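Putative NAD(P)H-flavin oxidoreductase (Neisseria meningitidis serogroup A / serotype 4A, PDB 6WT2) binds flavin mononucleotide at its dimer interface and probably uses NAD(P)H to reduce nitro compounds. Local coordinates at residues 104-109 with 118-123; 93-98 with 143-148; 45-50 with 153-158; 36-41 with 161-166. All blocks are in the same frame, centred on the assembly; numbering follows the deposited sequence.

Contact 1. Residues 104-109 with 118-123; sequences ESLKRR and AKSLAR. With NIO (nicotinic acid), chain E; FMN (flavin mononucleotide), chain K.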
# COMPACT_ATOMS: atom_id res chain seq x y z
N GLU A 104 -13.96 -16.99 6.77
CA GLU A 104 -14.92 -16.33 5.89
C GLU A 104 -14.27 -15.87 4.59
O GLU A 104 -14.86 -16.02 3.51
CB GLU A 104 -15.56 -15.14 6.64
CG GLU A 104 -16.63 -14.38 5.85
CD GLU A 104 -18.00 -15.08 5.80
OE1 GLU A 104 -18.11 -16.28 6.16
OE2 GLU A 104 -18.98 -14.42 5.40
N SER A 105 -13.04 -15.33 4.66
CA SER A 105 -12.39 -14.88 3.44
C SER A 105 -12.05 -16.05 2.54
O SER A 105 -12.12 -15.92 1.31
CB SER A 105 -11.13 -14.06 3.78
OG SER A 105 -10.10 -14.88 4.30
N LEU A 106 -11.73 -17.21 3.12
CA LEU A 106 -11.44 -18.40 2.34
C LEU A 106 -12.67 -18.90 1.59
O LEU A 106 -12.57 -19.31 0.43
CB LEU A 106 -10.90 -19.50 3.25
CG LEU A 106 -10.68 -20.83 2.53
CD1 LEU A 106 -9.73 -20.64 1.37
CD2 LEU A 106 -10.13 -21.89 3.49
N LYS A 107 -13.82 -18.93 2.25
CA LYS A 107 -15.03 -19.31 1.54
C LYS A 107 -15.35 -18.32 0.44
O LYS A 107 -15.88 -18.71 -0.61
CB LYS A 107 -16.19 -19.45 2.53
CG LYS A 107 -15.91 -20.48 3.61
CD LYS A 107 -17.15 -20.89 4.36
CE LYS A 107 -17.52 -19.90 5.44
NZ LYS A 107 -18.49 -20.55 6.42
N ARG A 108 -15.05 -17.04 0.65
CA ARG A 108 -15.31 -16.02 -0.37
C ARG A 108 -14.40 -16.19 -1.58
O ARG A 108 -14.75 -15.71 -2.67
CB ARG A 108 -15.15 -14.62 0.24
CG ARG A 108 -15.82 -13.50 -0.53
CD ARG A 108 -15.91 -12.21 0.31
NE ARG A 108 -14.59 -11.81 0.78
CZ ARG A 108 -14.23 -11.78 2.06
NH1 ARG A 108 -15.11 -12.10 3.02
NH2 ARG A 108 -13.00 -11.41 2.37
N ARG A 109 -13.24 -16.85 -1.42
CA ARG A 109 -12.42 -17.26 -2.56
C ARG A 109 -13.01 -18.44 -3.31
O ARG A 109 -12.45 -18.86 -4.33
CB ARG A 109 -11.01 -17.63 -2.12
CG ARG A 109 -10.29 -16.55 -1.37
CD ARG A 109 -8.83 -16.91 -1.18
NE ARG A 109 -8.08 -16.83 -2.43
CZ ARG A 109 -6.76 -16.98 -2.53
NH1 ARG A 109 -6.03 -17.25 -1.46
NH2 ARG A 109 -6.17 -16.87 -3.71
N ALA A 118 -9.71 -27.45 4.46
CA ALA A 118 -8.67 -27.92 5.37
C ALA A 118 -7.29 -27.80 4.75
O ALA A 118 -6.33 -27.39 5.42
CB ALA A 118 -8.96 -29.37 5.78
N LYS A 119 -7.16 -28.13 3.46
CA LYS A 119 -5.86 -28.11 2.80
C LYS A 119 -5.37 -26.68 2.58
O LYS A 119 -4.16 -26.41 2.65
CB LYS A 119 -5.94 -28.87 1.48
CG LYS A 119 -4.59 -29.23 0.87
CD LYS A 119 -4.74 -30.32 -0.18
CE LYS A 119 -5.44 -29.81 -1.44
NZ LYS A 119 -4.59 -28.89 -2.24
N SER A 120 -6.28 -25.77 2.26
CA SER A 120 -5.92 -24.35 2.14
C SER A 120 -5.44 -23.79 3.47
O SER A 120 -4.43 -23.07 3.52
CB SER A 120 -7.13 -23.55 1.64
OG SER A 120 -7.42 -23.85 0.29
N LEU A 121 -6.17 -24.08 4.55
CA LEU A 121 -5.79 -23.56 5.86
C LEU A 121 -4.44 -24.09 6.30
O LEU A 121 -3.67 -23.38 6.96
CB LEU A 121 -6.88 -23.89 6.89
CG LEU A 121 -8.24 -23.22 6.69
CD1 LEU A 121 -9.26 -23.69 7.73
CD2 LEU A 121 -8.10 -21.69 6.71
N ALA A 122 -4.12 -25.34 5.94
CA ALA A 122 -2.78 -25.86 6.20
C ALA A 122 -1.71 -25.04 5.49
O ALA A 122 -0.66 -24.75 6.06
CB ALA A 122 -2.69 -27.33 5.78
N ARG A 123 -1.97 -24.66 4.23
CA ARG A 123 -1.01 -23.82 3.51
C ARG A 123 -0.92 -22.42 4.13
O ARG A 123 0.19 -21.87 4.26
CB ARG A 123 -1.40 -23.72 2.03
CG ARG A 123 -1.21 -25.01 1.25
CD ARG A 123 -1.31 -24.79 -0.25
NE ARG A 123 -2.68 -24.53 -0.68
CZ ARG A 123 -3.56 -25.49 -0.96
NH1 ARG A 123 -3.20 -26.76 -0.86
NH2 ARG A 123 -4.80 -25.19 -1.34
N NIO E . 0.40 -17.75 -1.01
C1 NIO E . -0.76 -17.43 -1.61
C2 NIO E . -1.37 -16.21 -1.36
C3 NIO E . -0.79 -15.32 -0.47
C4 NIO E . 0.40 -15.68 0.15
C5 NIO E . 0.97 -16.91 -0.14
C6 NIO E . -2.67 -15.87 -2.03
O1 NIO E . -3.10 -14.70 -1.92
O2 NIO E . -3.29 -16.75 -2.68
N1 FMN K . -1.34 -14.58 -5.10
C2 FMN K . -0.56 -15.67 -5.32
O2 FMN K . -0.96 -16.53 -6.13
N3 FMN K . 0.55 -15.93 -4.60
C4 FMN K . 1.02 -15.07 -3.67
O4 FMN K . 2.10 -15.26 -3.09
C4A FMN K . 0.26 -13.84 -3.43
N5 FMN K . 0.58 -13.02 -2.41
C5A FMN K . -0.07 -11.85 -2.27
C6 FMN K . 0.51 -10.86 -1.48
C7 FMN K . -0.19 -9.67 -1.31
C7M FMN K . 0.42 -8.59 -0.46
C8 FMN K . -1.38 -9.39 -2.13
C8M FMN K . -2.09 -8.06 -2.07
C9 FMN K . -1.95 -10.38 -2.93
C9A FMN K . -1.27 -11.56 -3.09
N10 FMN K . -1.79 -12.54 -3.97
C10 FMN K . -1.03 -13.70 -4.15
C1' FMN K . -2.99 -12.28 -4.77
C2' FMN K . -4.27 -12.43 -3.93
O2' FMN K . -4.56 -13.82 -3.75
C3' FMN K . -5.40 -11.77 -4.68
O3' FMN K . -5.14 -10.36 -4.71
C4' FMN K . -6.77 -12.00 -4.02
O4' FMN K . -6.99 -13.41 -3.97
C5' FMN K . -7.86 -11.32 -4.83
O5' FMN K . -7.73 -11.69 -6.21
P FMN K . -7.64 -10.54 -7.32
O1P FMN K . -8.87 -9.70 -7.11
O2P FMN K . -7.56 -11.27 -8.63
O3P FMN K . -6.34 -9.84 -6.96
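Leu106 pushes its forked end against Ser120 and Leu121, and this small apolar cluster is the tight part of the contact between helix 100-108 and helix 114-131. With CG anti to the backbone N (chi1 175°), the leucine sends CD2 to 3.8 Å from Leu121 CD2, the two side chains crossing at a slant. Its other branch lies over the serine, Leu106 CD1 standing 3.9 Å from Ser120 CB. Ser120 offers its methylene here, while its OG makes a weak hydrogen bond to Ala116 O one turn back. Met117 and Tyr124 also touch Leu106 and help bury it.

The flanks are looser, with Lys107 on one helix and Lys119 on the other standing exposed on the outer side.

Where helix 100-108 runs out, Arg109 turns to the ligands. Its chain bends at chi3 (72°) and lays the guanidinium edge against nicotinic acid: Arg109 NH1 and NH2 both donate hydrogen bonds, 3.0 and 3.1 Å long, to O2 of nicotinic acid, which lies in the guanidinium plane. FMN O4' sits over one face, and NH1 is also hydrogen-bonded to Tyr124 OH. The chemistry implies greasy packing between the helices beside an arginine that probably neutralises the ligand's carboxylate.

Contact 2. Residues 93-98 with 143-148; sequences KNARFD and DWCCRQ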
# COMPACT_ATOMS: atom_id res chain seq x y z
N LYS A 93 -7.13 -7.28 13.60
CA LYS A 93 -6.24 -7.86 14.60
C LYS A 93 -6.39 -9.38 14.64
O LYS A 93 -7.47 -9.92 14.40
CB LYS A 93 -6.52 -7.28 15.99
CG LYS A 93 -6.22 -5.79 16.13
CD LYS A 93 -6.34 -5.33 17.57
CE LYS A 93 -5.97 -3.86 17.73
NZ LYS A 93 -6.20 -3.38 19.13
N ASN A 94 -5.29 -10.06 14.97
CA ASN A 94 -5.26 -11.50 15.18
C ASN A 94 -5.92 -12.25 14.03
O ASN A 94 -6.79 -13.10 14.22
CB ASN A 94 -5.89 -11.88 16.52
CG ASN A 94 -5.16 -11.24 17.69
OD1 ASN A 94 -5.71 -10.41 18.41
ND2 ASN A 94 -3.89 -11.61 17.87
N ALA A 95 -5.51 -11.90 12.81
CA ALA A 95 -5.98 -12.58 11.61
C ALA A 95 -5.16 -13.86 11.36
O ALA A 95 -4.53 -14.05 10.32
CB ALA A 95 -5.91 -11.63 10.42
N ARG A 96 -5.20 -14.75 12.36
CA ARG A 96 -4.56 -16.05 12.26
C ARG A 96 -5.25 -16.93 11.23
O ARG A 96 -6.44 -16.77 10.93
CB ARG A 96 -4.59 -16.76 13.62
CG ARG A 96 -3.75 -16.11 14.70
CD ARG A 96 -3.99 -16.80 16.04
NE ARG A 96 -3.97 -18.25 15.92
CZ ARG A 96 -2.87 -19.00 15.98
NH1 ARG A 96 -1.68 -18.44 16.16
NH2 ARG A 96 -2.97 -20.32 15.86
N PHE A 97 -4.50 -17.90 10.70
CA PHE A 97 -5.06 -18.86 9.74
C PHE A 97 -6.32 -19.55 10.28
O PHE A 97 -7.19 -19.93 9.49
CB PHE A 97 -4.02 -19.91 9.36
CG PHE A 97 -3.65 -20.82 10.50
CD1 PHE A 97 -4.26 -22.06 10.63
CD2 PHE A 97 -2.75 -20.41 11.46
CE1 PHE A 97 -3.96 -22.89 11.69
CE2 PHE A 97 -2.43 -21.24 12.53
CZ PHE A 97 -3.04 -22.48 12.64
N ASP A 98 -6.42 -19.75 11.59
CA ASP A 98 -7.54 -20.48 12.19
C ASP A 98 -8.62 -19.57 12.77
O ASP A 98 -9.47 -20.03 13.54
CB ASP A 98 -7.03 -21.45 13.27
CG ASP A 98 -6.18 -20.76 14.35
OD1 ASP A 98 -6.19 -19.51 14.45
OD2 ASP A 98 -5.49 -21.48 15.11
N ASP A 143 0.51 -5.92 11.90
CA ASP A 143 1.25 -5.16 10.88
C ASP A 143 1.10 -5.78 9.49
O ASP A 143 1.06 -5.04 8.50
CB ASP A 143 2.72 -5.06 11.29
CG ASP A 143 3.00 -3.84 12.19
OD1 ASP A 143 2.09 -2.98 12.35
OD2 ASP A 143 4.13 -3.72 12.73
N TRP A 144 1.00 -7.11 9.41
CA TRP A 144 0.68 -7.77 8.15
C TRP A 144 -0.62 -7.24 7.56
O TRP A 144 -0.68 -6.88 6.38
CB TRP A 144 0.60 -9.29 8.37
CG TRP A 144 0.24 -10.08 7.14
CD1 TRP A 144 0.89 -10.08 5.94
CD2 TRP A 144 -0.86 -10.99 7.00
NE1 TRP A 144 0.26 -10.93 5.06
CE2 TRP A 144 -0.82 -11.50 5.69
CE3 TRP A 144 -1.88 -11.42 7.86
CZ2 TRP A 144 -1.75 -12.43 5.22
CZ3 TRP A 144 -2.81 -12.33 7.39
CH2 TRP A 144 -2.73 -12.83 6.08
N CYS A 145 -1.68 -7.15 8.37
CA CYS A 145 -2.94 -6.62 7.85
C CYS A 145 -2.81 -5.14 7.50
O CYS A 145 -3.34 -4.70 6.48
CB CYS A 145 -4.06 -6.87 8.86
SG CYS A 145 -4.40 -8.66 9.02
N CYS A 146 -2.12 -4.36 8.34
CA CYS A 146 -1.89 -2.94 8.03
C CYS A 146 -1.25 -2.74 6.65
O CYS A 146 -1.61 -1.81 5.93
CB CYS A 146 -1.01 -2.30 9.11
SG CYS A 146 -1.88 -2.04 10.70
N ARG A 147 -0.29 -3.60 6.28
CA ARG A 147 0.32 -3.47 4.96
C ARG A 147 -0.73 -3.54 3.86
O ARG A 147 -0.71 -2.74 2.91
CB ARG A 147 1.38 -4.55 4.73
CG ARG A 147 2.59 -4.49 5.66
CD ARG A 147 3.42 -5.74 5.44
NE ARG A 147 4.63 -5.79 6.25
CZ ARG A 147 5.75 -6.41 5.86
NH1 ARG A 147 5.78 -7.03 4.69
NH2 ARG A 147 6.82 -6.41 6.65
N GLN A 148 -1.66 -4.50 3.97
CA GLN A 148 -2.71 -4.62 2.96
C GLN A 148 -3.52 -3.33 2.86
O GLN A 148 -3.87 -2.90 1.75
CB GLN A 148 -3.63 -5.81 3.28
CG GLN A 148 -2.93 -7.10 3.79
CD GLN A 148 -1.85 -7.62 2.85
OE1 GLN A 148 -2.05 -7.69 1.63
NE2 GLN A 148 -0.71 -8.00 3.42
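The backbone folds into an inverse gamma turn centred on Ala95 (phi -83°, psi 58°), in the loop that leaves strand 85-92, and the turn lies against the long helix 138-162. The methyl of Ala95 points at the helix and meets Cys145, Ala95 CB to Cys145 SG 3.6 Å. Having SG anti to its own carbonyl carbon turns the sulfur to the loop; the same side chain also packs on Ala91 and Pro54.

Trp144 comes in beside it with its six-membered ring. Ala95 O lies at the indole edge, near the ring plane, 3.8 Å from Trp144 CZ3, and the carbonyl also accepts a hydrogen bond from Gln128 NE2 of helix 114-131. The far side of the indole serves the dimer, since Trp144 NE1 bonds to Glu171 of the second subunit, a residue of the FMN pocket.

Further along the loop, taking no part with 143-148, Arg96 clasps Asp98 side-on in a salt bridge, NE reaching OD1 and NH2 reaching OD2. One turn up the helix, Gln148 folds its amide back over the backbone: Gln148 NE2 sits 3.2 Å from Trp144 O, reaching that oxygen from above the carbonyl plane with an N-H...O angle of 155°.

Contact 3. Residues 45-50 with 153-158; sequences LSPSSV and LGNMMT. With FMN (flavin mononucleotide), chain K; NIO (nicotinic acid), chain E.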
# COMPACT_ATOMS: atom_id res chain seq x y z
N LEU A 45 -12.28 -2.93 -4.01
CA LEU A 45 -11.78 -3.82 -5.04
C LEU A 45 -10.27 -4.04 -4.97
O LEU A 45 -9.73 -4.81 -5.79
CB LEU A 45 -12.16 -3.27 -6.41
CG LEU A 45 -13.65 -3.12 -6.72
CD1 LEU A 45 -13.83 -2.43 -8.05
CD2 LEU A 45 -14.37 -4.49 -6.69
N SER A 46 -9.57 -3.41 -4.03
CA SER A 46 -8.13 -3.56 -3.97
C SER A 46 -7.78 -5.01 -3.65
O SER A 46 -8.58 -5.72 -3.04
CB SER A 46 -7.52 -2.63 -2.92
OG SER A 46 -7.60 -1.27 -3.34
N PRO A 47 -6.61 -5.48 -4.08
CA PRO A 47 -6.19 -6.83 -3.73
C PRO A 47 -5.66 -6.87 -2.30
O PRO A 47 -5.35 -5.85 -1.69
CB PRO A 47 -5.07 -7.12 -4.73
CG PRO A 47 -4.45 -5.76 -4.94
CD PRO A 47 -5.59 -4.78 -4.89
N SER A 48 -5.55 -8.08 -1.79
CA SER A 48 -5.02 -8.32 -0.46
C SER A 48 -4.47 -9.73 -0.42
O SER A 48 -4.95 -10.62 -1.13
CB SER A 48 -6.08 -8.14 0.63
OG SER A 48 -7.21 -8.95 0.35
N SER A 49 -3.47 -9.93 0.45
CA SER A 49 -2.90 -11.25 0.65
C SER A 49 -4.01 -12.24 1.00
O SER A 49 -4.85 -11.96 1.84
CB SER A 49 -1.86 -11.20 1.77
OG SER A 49 -1.23 -12.46 1.94
N VAL A 50 -3.99 -13.40 0.31
CA VAL A 50 -4.97 -14.49 0.40
C VAL A 50 -6.40 -14.00 0.34
O VAL A 50 -7.32 -14.69 0.78
CB VAL A 50 -4.74 -15.38 1.65
CG1 VAL A 50 -3.30 -15.82 1.74
CG2 VAL A 50 -5.22 -14.72 2.94
N LEU A 153 -5.40 2.22 0.44
CA LEU A 153 -5.10 3.65 0.54
C LEU A 153 -4.53 4.19 -0.77
O LEU A 153 -5.04 5.18 -1.31
CB LEU A 153 -4.12 3.89 1.69
CG LEU A 153 -3.52 5.30 1.76
CD1 LEU A 153 -4.53 6.24 2.35
CD2 LEU A 153 -2.24 5.27 2.58
N GLY A 154 -3.47 3.56 -1.28
CA GLY A 154 -2.86 4.01 -2.53
C GLY A 154 -3.85 4.07 -3.68
O GLY A 154 -3.89 5.05 -4.43
N ASN A 155 -4.68 3.03 -3.81
CA ASN A 155 -5.63 2.96 -4.93
C ASN A 155 -6.72 4.02 -4.83
O ASN A 155 -7.07 4.65 -5.83
CB ASN A 155 -6.25 1.57 -4.99
CG ASN A 155 -5.34 0.55 -5.63
OD1 ASN A 155 -4.46 0.89 -6.44
ND2 ASN A 155 -5.57 -0.72 -5.31
N MSE A 156 -7.27 4.23 -3.64
CA MSE A 156 -8.28 5.26 -3.46
C MSE A 156 -7.75 6.65 -3.80
O MSE A 156 -8.41 7.42 -4.51
CB MSE A 156 -8.82 5.20 -2.03
CG MSE A 156 -9.66 3.96 -1.80
SE MSE A 156 -9.98 3.63 0.07
CE MSE A 156 -10.95 5.26 0.45
N MSE A 157 -6.55 6.98 -3.34
CA MSE A 157 -5.99 8.31 -3.62
C MSE A 157 -5.62 8.53 -5.08
O MSE A 157 -5.85 9.60 -5.65
CB MSE A 157 -4.76 8.56 -2.76
CG MSE A 157 -5.08 8.64 -1.29
SE MSE A 157 -3.52 9.15 -0.30
CE MSE A 157 -2.34 7.70 -0.93
N THR A 158 -5.05 7.51 -5.71
CA THR A 158 -4.73 7.61 -7.12
C THR A 158 -5.99 7.73 -7.96
O THR A 158 -6.12 8.64 -8.80
CB THR A 158 -3.90 6.41 -7.56
OG1 THR A 158 -2.62 6.48 -6.91
CG2 THR A 158 -3.71 6.41 -9.08
N1 FMN K . -1.34 -14.58 -5.10
C2 FMN K . -0.56 -15.67 -5.32
O2 FMN K . -0.96 -16.53 -6.13
N3 FMN K . 0.55 -15.93 -4.60
C4 FMN K . 1.02 -15.07 -3.67
O4 FMN K . 2.10 -15.26 -3.09
C4A FMN K . 0.26 -13.84 -3.43
N5 FMN K . 0.58 -13.02 -2.41
C5A FMN K . -0.07 -11.85 -2.27
C6 FMN K . 0.51 -10.86 -1.48
C7 FMN K . -0.19 -9.67 -1.31
C7M FMN K . 0.42 -8.59 -0.46
C8 FMN K . -1.38 -9.39 -2.13
C8M FMN K . -2.09 -8.06 -2.07
C9 FMN K . -1.95 -10.38 -2.93
C9A FMN K . -1.27 -11.56 -3.09
N10 FMN K . -1.79 -12.54 -3.97
C10 FMN K . -1.03 -13.70 -4.15
C1' FMN K . -2.99 -12.28 -4.77
C2' FMN K . -4.27 -12.43 -3.93
O2' FMN K . -4.56 -13.82 -3.75
C3' FMN K . -5.40 -11.77 -4.68
O3' FMN K . -5.14 -10.36 -4.71
C4' FMN K . -6.77 -12.00 -4.02
O4' FMN K . -6.99 -13.41 -3.97
C5' FMN K . -7.86 -11.32 -4.83
O5' FMN K . -7.73 -11.69 -6.21
P FMN K . -7.64 -10.54 -7.32
O1P FMN K . -8.87 -9.70 -7.11
O2P FMN K . -7.56 -11.27 -8.63
O3P FMN K . -6.34 -9.84 -6.96
N NIO E . 0.40 -17.75 -1.01
C1 NIO E . -0.76 -17.43 -1.61
C2 NIO E . -1.37 -16.21 -1.36
C3 NIO E . -0.79 -15.32 -0.47
C4 NIO E . 0.40 -15.68 0.15
C5 NIO E . 0.97 -16.91 -0.14
C6 NIO E . -2.67 -15.87 -2.03
O1 NIO E . -3.10 -14.70 -1.92
O2 NIO E . -3.29 -16.75 -2.68
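Ser46 and Asn155 meet because both first torsions, -70° and -79°, set the polar branch anti to its own carbonyl carbon, so that the hydroxyl and the carboxamide converge between the loop 45-50 and helix 138-162. Asn155 ND2 donates to Ser46 OG at 2.9 Å. The bond is almost straight, 175° at the hydrogen, and the serine oxygen lies in the amide plane. Ser46 OG is hydrogen-bonded to Leu42 O as well, tying it to the end of helix 33-44. The other end of the amide looks across the dimer: Asn155 OD1 bonds to Thr158 of the second subunit. Both ends of this buried amide are satisfied, which fixes its rotation. Pro47 adds a lighter touch, Pro47 CD lying 4.1 Å from Asn155 ND2; Pro47 and Asn155 approach from opposite directions.

Beyond the proline the loop runs along the cofactor. Pro47 CB stands 3.2 Å from FMN O3', and Ser49 N approaches the dimethylbenzene ring at 3.4 Å from FMN C8 while donating a hydrogen bond to Gln148 OE1. Val50 N gives a weak, bent bond to O1 of nicotinic acid, and Val50 CG1 lies 3.4 Å from C3 of that ligand's ring. Leu45 O and Ser46 O accept bonds from Arg214 of the second subunit, which is also hydrogen-bonded to this FMN. A pocket assembled from both chains, with one subunit's loop lining the ribityl chain and flavin, is the hallmark of the FMN site in dimeric nitroreductases.

Contact 4. Residues 36-41 with 161-166; sequences FQFILE and AMAGID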
# COMPACT_ATOMS: atom_id res chain seq x y z
N PHE A 36 -17.95 9.92 -4.10
CA PHE A 36 -17.29 9.29 -2.97
C PHE A 36 -17.52 7.78 -2.95
O PHE A 36 -16.63 7.04 -2.52
CB PHE A 36 -17.72 9.88 -1.63
CG PHE A 36 -16.78 9.51 -0.53
CD1 PHE A 36 -15.50 10.04 -0.50
CD2 PHE A 36 -17.12 8.55 0.40
CE1 PHE A 36 -14.59 9.65 0.47
CE2 PHE A 36 -16.21 8.16 1.38
CZ PHE A 36 -14.96 8.71 1.41
N GLN A 37 -18.69 7.32 -3.40
CA GLN A 37 -18.91 5.88 -3.51
C GLN A 37 -17.89 5.26 -4.46
O GLN A 37 -17.45 4.13 -4.26
CB GLN A 37 -20.32 5.58 -4.00
CG GLN A 37 -21.43 5.98 -3.05
CD GLN A 37 -21.61 5.00 -1.90
OE1 GLN A 37 -21.59 3.78 -2.10
NE2 GLN A 37 -21.80 5.53 -0.69
N PHE A 38 -17.57 5.97 -5.55
CA PHE A 38 -16.54 5.51 -6.47
C PHE A 38 -15.19 5.36 -5.77
O PHE A 38 -14.47 4.38 -5.98
CB PHE A 38 -16.46 6.47 -7.66
CG PHE A 38 -15.09 6.58 -8.29
CD1 PHE A 38 -14.63 5.61 -9.17
CD2 PHE A 38 -14.28 7.68 -8.04
CE1 PHE A 38 -13.37 5.72 -9.76
CE2 PHE A 38 -13.02 7.80 -8.62
CZ PHE A 38 -12.57 6.82 -9.48
N ILE A 39 -14.85 6.31 -4.90
CA ILE A 39 -13.59 6.23 -4.15
C ILE A 39 -13.60 5.02 -3.22
O ILE A 39 -12.64 4.24 -3.17
CB ILE A 39 -13.35 7.54 -3.38
CG1 ILE A 39 -13.15 8.70 -4.36
CG2 ILE A 39 -12.14 7.41 -2.47
CD1 ILE A 39 -13.09 10.06 -3.67
N LEU A 40 -14.68 4.84 -2.46
CA LEU A 40 -14.76 3.66 -1.60
C LEU A 40 -14.65 2.38 -2.41
O LEU A 40 -14.07 1.38 -1.94
CB LEU A 40 -16.07 3.66 -0.80
CG LEU A 40 -16.29 4.79 0.22
CD1 LEU A 40 -17.75 4.80 0.69
CD2 LEU A 40 -15.36 4.64 1.41
N GLU A 41 -15.18 2.38 -3.63
CA GLU A 41 -15.15 1.17 -4.43
C GLU A 41 -13.72 0.81 -4.82
O GLU A 41 -13.37 -0.38 -4.88
CB GLU A 41 -16.03 1.32 -5.67
CG GLU A 41 -16.27 0.02 -6.41
CD GLU A 41 -17.14 -0.96 -5.61
OE1 GLU A 41 -18.01 -0.49 -4.83
OE2 GLU A 41 -16.95 -2.19 -5.76
N ALA A 161 -7.58 11.11 -7.54
CA ALA A 161 -6.83 12.13 -8.27
C ALA A 161 -7.06 12.04 -9.77
O ALA A 161 -7.17 13.06 -10.45
CB ALA A 161 -5.35 12.00 -7.95
N MSE A 162 -7.14 10.82 -10.31
CA MSE A 162 -7.34 10.67 -11.74
C MSE A 162 -8.66 11.28 -12.19
O MSE A 162 -8.76 11.79 -13.30
CB MSE A 162 -7.26 9.20 -12.14
CG MSE A 162 -5.86 8.64 -12.04
SE MSE A 162 -5.73 6.81 -12.69
CE MSE A 162 -5.67 7.19 -14.59
N ALA A 163 -9.65 11.24 -11.29
CA ALA A 163 -10.96 11.81 -11.54
C ALA A 163 -11.09 13.27 -11.10
O ALA A 163 -12.18 13.84 -11.20
CB ALA A 163 -12.04 10.97 -10.84
N GLY A 164 -10.01 13.89 -10.62
CA GLY A 164 -10.01 15.31 -10.30
C GLY A 164 -10.22 15.66 -8.84
O GLY A 164 -10.54 16.82 -8.54
N ILE A 165 -10.06 14.71 -7.93
CA ILE A 165 -10.38 14.90 -6.52
C ILE A 165 -9.08 14.82 -5.74
O ILE A 165 -8.29 13.89 -5.93
CB ILE A 165 -11.39 13.84 -6.03
CG1 ILE A 165 -12.76 14.07 -6.70
CG2 ILE A 165 -11.48 13.86 -4.50
CD1 ILE A 165 -13.72 12.90 -6.55
N ASP A 166 -8.85 15.81 -4.89
CA ASP A 166 -7.58 15.87 -4.18
C ASP A 166 -7.65 15.02 -2.92
O ASP A 166 -8.74 14.67 -2.44
CB ASP A 166 -7.23 17.31 -3.82
CG ASP A 166 -6.89 18.15 -5.04
OD1 ASP A 166 -5.85 17.90 -5.66
OD2 ASP A 166 -7.69 19.05 -5.39
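Phe38 and Ile39 carry the contact from helix 33-44, reaching Ala163 and Ile165 just past the end of helix 138-162. Earlier on the segment, Phe36 turns to another neighbour, its ring stacked with His85. Phe38 comes next; its chi1 of 150°, short of fully anti to N, swings the ring to Ala163, whose CB is 4.0 Å from Phe38 CE2 and meets the ring obliquely. Val12 of the second subunit packs on the same phenylalanine. Ile39 then extends its longer branch straight out, chi2 172°, and Ile165 does likewise from the other side, so the two reach tip to tip with a distance of 4.1 Å from Ile39 CD1 to Ile165 CD1. Leu40 leaves this face and packs on Trp223 of the second subunit, and Glu41 pairs with Arg44.

Both partners lie where the chain leaves helix 138-162. Gly164, at a positive phi of 98°, closes that helix with a Schellman motif. The chain then enters strand 166-170, outermost within this chain, beside strand 194-203. Helix 33-44 thus lies against the junction of helix 138-162 with that strand, Ile39 also resting on Met156 and Ala160.

Helix 138-162 is the common element of contacts 2, 3 and 4, meeting in turn the loop 93-98, the loop 45-50 and, just past its end, helix 33-44, while contact 1 joins two other helices and is the contact farthest from the chain's centre. All four are largely buried, contact 3 being the most central. Their chemistry differs: contacts 1 and 4 are apolar across the segments, contact 2 sets a methyl on sulfur and a carbonyl at an indole edge, and contact 3 relies on a hydrogen bond. Contacts 1 and 3 share both ligands and touch where Arg109 lies against Val50. Contact 2 joins contact 3 through Gln148 and Ser49, and contact 3 touches contact 4 where Met156 packs on Ile39.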